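PDB 3UN7: peptidoglycan D,D-transpeptidase PbpA from Mycobacterium tuberculosis, which probably cross-links the peptide stems of peptidoglycan in the cell wall as a penicillin-binding D,D-transpeptidase and takes part in regulating cell length. Local coordinates for residues Ala56-Phe61 / Val105-Asn110; Arg73-Ile78 / Pro284-Val289. All coordinates share one frame; numbering follows the deposited sequence.

Contact 1: residues Ala56-Phe61 / Val105-Asn110; sequences APVTGF and VDTTIN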
ATOM      1  N   ALA A  56      14.379  -0.163  -4.239  1.00 26.71           N
ATOM      2  CA  ALA A  56      14.866  -0.351  -2.862  1.00 26.73           C
ATOM      3  C   ALA A  56      13.842  -0.985  -1.899  1.00 26.60           C
ATOM      4  O   ALA A  56      14.201  -1.859  -1.125  1.00 25.86           O
ATOM      5  CB  ALA A  56      15.418   0.948  -2.291  1.00 27.78           C
ATOM      6  N   PRO A  57      12.562  -0.553  -1.939  1.00 27.55           N
ATOM      7  CA  PRO A  57      11.562  -1.178  -1.072  1.00 26.97           C
ATOM      8  C   PRO A  57      11.352  -2.674  -1.349  1.00 26.87           C
ATOM      9  O   PRO A  57      10.864  -3.395  -0.472  1.00 26.42           O
ATOM     10  CB  PRO A  57      10.282  -0.404  -1.428  1.00 28.09           C
ATOM     11  CG  PRO A  57      10.780   0.940  -1.833  1.00 27.40           C
ATOM     12  CD  PRO A  57      11.968   0.566  -2.693  1.00 27.82           C
ATOM     13  N   VAL A  58      11.711  -3.110  -2.562  1.00 25.81           N
ATOM     14  CA  VAL A  58      11.587  -4.500  -2.947  1.00 25.29           C
ATOM     15  C   VAL A  58      12.910  -5.232  -2.681  1.00 24.87           C
ATOM     16  O   VAL A  58      12.921  -6.238  -1.986  1.00 24.17           O
ATOM     17  CB  VAL A  58      11.144  -4.648  -4.438  1.00 25.74           C
ATOM     18  CG1 VAL A  58      11.175  -6.123  -4.879  1.00 25.23           C
ATOM     19  CG2 VAL A  58       9.761  -4.083  -4.641  1.00 25.64           C
ATOM     20  N   THR A  59      14.019  -4.728  -3.220  1.00 24.55           N
ATOM     21  CA  THR A  59      15.295  -5.455  -3.073  1.00 24.76           C
ATOM     22  C   THR A  59      15.843  -5.366  -1.647  1.00 24.34           C
ATOM     23  O   THR A  59      16.360  -6.335  -1.128  1.00 24.29           O
ATOM     24  CB  THR A  59      16.379  -4.969  -4.065  1.00 24.69           C
ATOM     25  OG1 THR A  59      16.699  -3.609  -3.788  1.00 28.00           O
ATOM     26  CG2 THR A  59      15.914  -5.115  -5.530  1.00 26.43           C
ATOM     27  N   GLY A  60      15.720  -4.193  -1.037  1.00 24.25           N
ATOM     28  CA  GLY A  60      16.507  -3.834   0.130  1.00 25.27           C
ATOM     29  C   GLY A  60      17.984  -3.795  -0.251  1.00 25.59           C
ATOM     30  O   GLY A  60      18.332  -3.593  -1.433  1.00 25.18           O
ATOM     31  N   PHE A  61      18.856  -3.978   0.735  1.00 25.70           N
ATOM     32  CA  PHE A  61      20.306  -3.952   0.468  1.00 26.23           C
ATOM     33  C   PHE A  61      21.001  -5.203   0.963  1.00 26.77           C
ATOM     34  O   PHE A  61      20.457  -5.973   1.765  1.00 25.88           O
ATOM     35  CB  PHE A  61      20.978  -2.677   1.027  1.00 25.99           C
ATOM     36  CG  PHE A  61      20.905  -2.538   2.533  1.00 27.20           C
ATOM     37  CD1 PHE A  61      21.786  -3.226   3.362  1.00 29.00           C
ATOM     38  CD2 PHE A  61      19.988  -1.674   3.114  1.00 27.53           C
ATOM     39  CE1 PHE A  61      21.737  -3.071   4.747  1.00 29.46           C
ATOM     40  CE2 PHE A  61      19.921  -1.523   4.501  1.00 25.77           C
ATOM     41  CZ  PHE A  61      20.795  -2.217   5.317  1.00 27.10           C
ATOM     42  N   VAL A 105      15.286 -15.236  -7.455  1.00 28.04           N
ATOM     43  CA  VAL A 105      13.992 -14.867  -6.908  1.00 27.26           C
ATOM     44  C   VAL A 105      13.261 -14.033  -7.947  1.00 27.52           C
ATOM     45  O   VAL A 105      13.684 -12.932  -8.277  1.00 26.75           O
ATOM     46  CB  VAL A 105      14.147 -14.030  -5.628  1.00 26.40           C
ATOM     47  CG1 VAL A 105      12.772 -13.479  -5.154  1.00 28.12           C
ATOM     48  CG2 VAL A 105      14.847 -14.836  -4.548  1.00 25.41           C
ATOM     49  N   ASP A 106      12.150 -14.567  -8.429  1.00 28.28           N
ATOM     50  CA  ASP A 106      11.311 -13.915  -9.415  1.00 29.83           C
ATOM     51  C   ASP A 106      10.125 -13.248  -8.716  1.00 29.38           C
ATOM     52  O   ASP A 106       9.195 -13.928  -8.293  1.00 29.74           O
ATOM     53  CB  ASP A 106      10.822 -14.961 -10.416  1.00 31.02           C
ATOM     54  CG  ASP A 106      11.916 -15.407 -11.380  1.00 36.07           C
ATOM     55  OD1 ASP A 106      13.086 -14.935 -11.261  1.00 39.78           O
ATOM     56  OD2 ASP A 106      11.603 -16.235 -12.275  1.00 41.15           O
ATOM     57  N   THR A 107      10.177 -11.928  -8.567  1.00 28.20           N
ATOM     58  CA  THR A 107       9.101 -11.193  -7.885  1.00 27.55           C
ATOM     59  C   THR A 107       7.860 -11.019  -8.763  1.00 27.71           C
ATOM     60  O   THR A 107       7.881 -11.278  -9.964  1.00 27.59           O
ATOM     61  CB  THR A 107       9.561  -9.794  -7.364  1.00 27.13           C
ATOM     62  OG1 THR A 107       9.706  -8.899  -8.468  1.00 26.51           O
ATOM     63  CG2 THR A 107      10.886  -9.897  -6.631  1.00 25.92           C
ATOM     64  N   THR A 108       6.781 -10.573  -8.142  1.00 27.78           N
ATOM     65  CA  THR A 108       5.528 -10.315  -8.834  1.00 28.36           C
ATOM     66  C   THR A 108       5.466  -8.895  -9.395  1.00 28.12           C
ATOM     67  O   THR A 108       4.462  -8.520  -9.994  1.00 27.79           O
ATOM     68  CB  THR A 108       4.337 -10.451  -7.873  1.00 28.42           C
ATOM     69  OG1 THR A 108       4.601  -9.674  -6.687  1.00 27.51           O
ATOM     70  CG2 THR A 108       4.127 -11.888  -7.480  1.00 30.73           C
ATOM     71  N   ILE A 109       6.512  -8.095  -9.156  1.00 27.61           N
ATOM     72  CA  ILE A 109       6.510  -6.673  -9.515  1.00 27.36           C
ATOM     73  C   ILE A 109       6.459  -6.522 -11.027  1.00 28.23           C
ATOM     74  O   ILE A 109       7.186  -7.205 -11.745  1.00 28.82           O
ATOM     75  CB  ILE A 109       7.772  -5.933  -8.952  1.00 27.35           C
ATOM     76  CG1 ILE A 109       7.780  -5.936  -7.412  1.00 25.83           C
ATOM     77  CG2 ILE A 109       7.867  -4.477  -9.477  1.00 27.56           C
ATOM     78  CD1 ILE A 109       6.712  -5.069  -6.759  1.00 24.07           C
ATOM     79  N   ASN A 110       5.595  -5.628 -11.505  1.00 28.78           N
ATOM     80  CA  ASN A 110       5.593  -5.247 -12.914  1.00 29.12           C
ATOM     81  C   ASN A 110       6.400  -3.946 -13.021  1.00 28.61           C
ATOM     82  O   ASN A 110       5.975  -2.933 -12.489  1.00 28.21           O
ATOM     83  CB  ASN A 110       4.143  -5.064 -13.406  1.00 29.46           C
ATOM     84  CG  ASN A 110       4.058  -4.692 -14.881  1.00 32.52           C
ATOM     85  OD1 ASN A 110       4.905  -3.964 -15.407  1.00 32.46           O
ATOM     86  ND2 ASN A 110       3.018  -5.186 -15.554  1.00 35.24           N
TER
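Val58 meets Ile109 and Thr107 through its two methyl groups, one partner to each branch. Val58 CG2 lies 3.8 Å from Ile109 CD1 and 3.9 Å from Ile109 CG1; the two side chains run alongside each other in opposing senses, the valine methyl lying against the CG1-CD1 arm of the isoleucine. On the other branch, Val58 CG1 meets Thr107 CG2 tip to tip at 4.2 Å. The fork is set by a first torsion of 173°, which puts CG1 of Val58 opposite the backbone N and leaves CG2 beside it. The contact is small, wholly apolar and without a hydrogen bond across it. It joins the end of helix 52-59, in the N-terminal dimerisation-domain part of the chain, to the end of strand 104-107, which pairs with strands 26-28 and 339-343 in a mixed sheet; strand 31-38 of the same sheet supplies Leu33 as a further neighbour of Val58. Thr107 turns its methyl to the valine while its hydroxyl, at chi1 73°, serves the backbone: Thr107 OG1 is hydrogen-bonded to Thr27 O and accepts a weak bond of 3.4 Å from Ile109 N, two residues on. Beyond Val58 the helix stops at Gly60, whose positive phi turns the chain away after Gly60 N has bonded Ala56 O at 2.8 Å.

Contact 2: residues Arg73-Ile78 / Pro284-Val289; sequences RAEDPI and PTPLQV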
ATOM      1  N   ARG A  73      17.255 -10.124   2.434  1.00 23.89           N
ATOM      2  CA  ARG A  73      17.241 -10.804   3.731  1.00 24.19           C
ATOM      3  C   ARG A  73      16.294 -12.007   3.706  1.00 25.26           C
ATOM      4  O   ARG A  73      16.673 -13.117   4.111  1.00 26.08           O
ATOM      5  CB  ARG A  73      16.860  -9.838   4.859  1.00 24.56           C
ATOM      6  CG  ARG A  73      17.043 -10.440   6.264  1.00 25.33           C
ATOM      7  CD  ARG A  73      16.965  -9.370   7.359  1.00 26.70           C
ATOM      8  NE  ARG A  73      17.348  -9.879   8.688  1.00 29.54           N
ATOM      9  CZ  ARG A  73      18.605 -10.018   9.122  1.00 34.79           C
ATOM     10  NH1 ARG A  73      19.649  -9.716   8.343  1.00 33.89           N
ATOM     11  NH2 ARG A  73      18.832 -10.484  10.346  1.00 34.18           N
ATOM     12  N   ALA A  74      15.067 -11.777   3.233  1.00 25.56           N
ATOM     13  CA  ALA A  74      14.009 -12.793   3.248  1.00 26.71           C
ATOM     14  C   ALA A  74      14.362 -13.997   2.375  1.00 27.62           C
ATOM     15  O   ALA A  74      14.053 -15.143   2.726  1.00 28.56           O
ATOM     16  CB  ALA A  74      12.671 -12.173   2.798  1.00 25.71           C
ATOM     17  N   GLU A  75      15.033 -13.739   1.254  1.00 27.30           N
ATOM     18  CA  GLU A  75      15.377 -14.822   0.330  1.00 27.98           C
ATOM     19  C   GLU A  75      16.865 -15.133   0.367  1.00 28.34           C
ATOM     20  O   GLU A  75      17.395 -15.768  -0.534  1.00 27.42           O
ATOM     21  CB  GLU A  75      14.912 -14.495  -1.105  1.00 27.26           C
ATOM     22  CG  GLU A  75      13.418 -14.281  -1.254  1.00 28.17           C
ATOM     23  CD  GLU A  75      12.575 -15.541  -1.011  1.00 30.77           C
ATOM     24  OE1 GLU A  75      11.354 -15.389  -0.886  1.00 34.22           O
ATOM     25  OE2 GLU A  75      13.108 -16.668  -0.943  1.00 30.77           O
ATOM     26  N   ASP A  76      17.528 -14.741   1.455  1.00 28.97           N
ATOM     27  CA  ASP A  76      18.959 -15.000   1.611  1.00 29.41           C
ATOM     28  C   ASP A  76      19.431 -16.440   1.302  1.00 29.77           C
ATOM     29  O   ASP A  76      20.401 -16.602   0.554  1.00 29.93           O
ATOM     30  CB  ASP A  76      19.446 -14.556   2.990  1.00 30.53           C
ATOM     31  CG  ASP A  76      20.923 -14.189   2.999  1.00 33.24           C
ATOM     32  OD1 ASP A  76      21.481 -13.843   1.939  1.00 35.24           O
ATOM     33  OD2 ASP A  76      21.531 -14.259   4.082  1.00 39.42           O
ATOM     34  N   PRO A  77      18.763 -17.483   1.863  1.00 30.70           N
ATOM     35  CA  PRO A  77      19.226 -18.852   1.611  1.00 30.70           C
ATOM     36  C   PRO A  77      19.155 -19.269   0.139  1.00 30.70           C
ATOM     37  O   PRO A  77      20.022 -20.004  -0.338  1.00 31.14           O
ATOM     38  CB  PRO A  77      18.280 -19.706   2.455  1.00 32.20           C
ATOM     39  CG  PRO A  77      17.724 -18.777   3.494  1.00 32.11           C
ATOM     40  CD  PRO A  77      17.584 -17.479   2.757  1.00 30.45           C
ATOM     41  N   ILE A  78      18.134 -18.806  -0.576  1.00 30.23           N
ATOM     42  CA  ILE A  78      18.040 -19.060  -2.015  1.00 29.51           C
ATOM     43  C   ILE A  78      19.127 -18.266  -2.753  1.00 29.31           C
ATOM     44  O   ILE A  78      19.883 -18.819  -3.575  1.00 28.08           O
ATOM     45  CB  ILE A  78      16.615 -18.744  -2.554  1.00 29.79           C
ATOM     46  CG1 ILE A  78      15.619 -19.821  -2.068  1.00 30.29           C
ATOM     47  CG2 ILE A  78      16.595 -18.606  -4.092  1.00 28.26           C
ATOM     48  CD1 ILE A  78      15.705 -21.163  -2.813  1.00 33.30           C
ATOM     49  N   PRO A 284       3.454 -12.852   6.216  1.00 32.86           N
ATOM     50  CA  PRO A 284       4.611 -12.270   5.536  1.00 31.74           C
ATOM     51  C   PRO A 284       4.462 -12.416   4.022  1.00 31.66           C
ATOM     52  O   PRO A 284       3.772 -13.321   3.556  1.00 32.59           O
ATOM     53  CB  PRO A 284       5.785 -13.089   6.070  1.00 32.44           C
ATOM     54  CG  PRO A 284       5.208 -14.387   6.520  1.00 33.51           C
ATOM     55  CD  PRO A 284       3.750 -14.152   6.857  1.00 33.21           C
ATOM     56  N   THR A 285       5.091 -11.527   3.258  1.00 30.62           N
ATOM     57  CA  THR A 285       4.817 -11.434   1.819  1.00 29.78           C
ATOM     58  C   THR A 285       5.897 -11.931   0.839  1.00 28.75           C
ATOM     59  O   THR A 285       5.636 -11.927  -0.357  1.00 29.44           O
ATOM     60  CB  THR A 285       4.451  -9.985   1.401  1.00 29.61           C
ATOM     61  OG1 THR A 285       5.534  -9.115   1.726  1.00 29.92           O
ATOM     62  CG2 THR A 285       3.132  -9.492   2.078  1.00 29.60           C
ATOM     63  N   PRO A 286       7.088 -12.382   1.306  1.00 28.37           N
ATOM     64  CA  PRO A 286       7.650 -12.737   2.629  1.00 28.17           C
ATOM     65  C   PRO A 286       8.194 -11.568   3.436  1.00 27.96           C
ATOM     66  O   PRO A 286       8.746 -11.792   4.522  1.00 28.74           O
ATOM     67  CB  PRO A 286       8.803 -13.655   2.256  1.00 28.80           C
ATOM     68  CG  PRO A 286       9.326 -12.989   0.978  1.00 27.29           C
ATOM     69  CD  PRO A 286       8.097 -12.582   0.242  1.00 27.79           C
ATOM     70  N   LEU A 287       8.049 -10.342   2.927  1.00 27.06           N
ATOM     71  CA  LEU A 287       8.366  -9.152   3.725  1.00 27.52           C
ATOM     72  C   LEU A 287       7.322  -8.984   4.824  1.00 28.11           C
ATOM     73  O   LEU A 287       6.133  -9.187   4.582  1.00 28.21           O
ATOM     74  CB  LEU A 287       8.420  -7.874   2.873  1.00 26.04           C
ATOM     75  CG  LEU A 287       9.334  -7.874   1.648  1.00 26.24           C
ATOM     76  CD1 LEU A 287       9.494  -6.474   1.098  1.00 24.80           C
ATOM     77  CD2 LEU A 287      10.698  -8.454   2.013  1.00 25.09           C
ATOM     78  N   GLN A 288       7.772  -8.616   6.019  1.00 28.55           N
ATOM     79  CA  GLN A 288       6.857  -8.354   7.136  1.00 29.54           C
ATOM     80  C   GLN A 288       6.099  -7.046   6.902  1.00 29.22           C
ATOM     81  O   GLN A 288       6.675  -6.036   6.463  1.00 28.37           O
ATOM     82  CB  GLN A 288       7.623  -8.267   8.463  1.00 30.64           C
ATOM     83  CG  GLN A 288       8.389  -9.552   8.836  1.00 31.88           C
ATOM     84  CD  GLN A 288       8.808  -9.610  10.302  1.00 32.81           C
ATOM     85  OE1 GLN A 288       8.323  -8.844  11.139  1.00 35.75           O
ATOM     86  NE2 GLN A 288       9.717 -10.534  10.618  1.00 32.94           N
ATOM     87  N   VAL A 289       4.812  -7.076   7.206  1.00 29.91           N
ATOM     88  CA  VAL A 289       3.938  -5.901   7.071  1.00 29.58           C
ATOM     89  C   VAL A 289       3.499  -5.488   8.471  1.00 30.74           C
ATOM     90  O   VAL A 289       3.131  -6.344   9.282  1.00 30.77           O
ATOM     91  CB  VAL A 289       2.723  -6.234   6.199  1.00 29.64           C
ATOM     92  CG1 VAL A 289       1.784  -5.012   6.040  1.00 29.14           C
ATOM     93  CG2 VAL A 289       3.202  -6.727   4.820  1.00 27.22           C
TER
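A small, partly buried contact, mostly apolar, between two distant parts of the chain brings the junction of helices 70-74 and 76-79 against the irregular loop 284-289, which runs between helices 266-275 and 300-306. Ala74 and Pro286 bury the most area of the four touching residues: Ala74 CB lies 3.9 Å from Pro286 CG and 4.2 Å from Pro286 CB, so the methyl meets the ring at its CB-CG edge. Leu287 adds CD2 at 4.3 Å from Ala74 CB. Glu75 reaches the same proline differently. Its chain bends at chi2, -67°, and runs roughly perpendicular to the side chain of Pro286, bringing Glu75 OE1 to 3.7 Å from Pro286 CG; the carboxylate thus touches carbon, with no hydrogen bond across the contact. The Glu75 side chain also packs on Val339 and Leu342 of strand 339-343, and Pro286 shares Val339. The peptide bond between Thr285 and Pro286 is cis, consistent with the tight reversal here. Leu287 O closes that turn by accepting two bonds from Thr285, one from Thr285 N at 2.9 Å and one from Thr285 OG1 at 2.9 Å, the hydroxyl tilted 17° from the carbonyl plane. Residues 73-78 are part of the N-terminal dimerisation-domain sequence and 284-289 part of the transpeptidase domain, consistent with a contact between the two modules of a penicillin-binding protein, made through a loop with a cis-proline.

How the contacts relate
Contacts 1 and 2 are neighbours, their centres about 10 Å apart, and their segments alternate along the chain. Val105, on the strand of contact 1, joins them directly: Val105 CG2 lies 3.5 Å from Glu75 CB and 4.2 Å from Ile78 CG2. A second bridge runs from the helix of contact 1 to the loop of contact 2, where Pro57 O lies 3.7 Å from Leu287 CD1. Strand 339-343 is common ground, since Val339 and Leu342 touch both Val105 and Glu75. Together the contacts pack N-terminal segments against one another and against a transpeptidase loop. Both lie away from Ser193, the probable acyl-ester nucleophile.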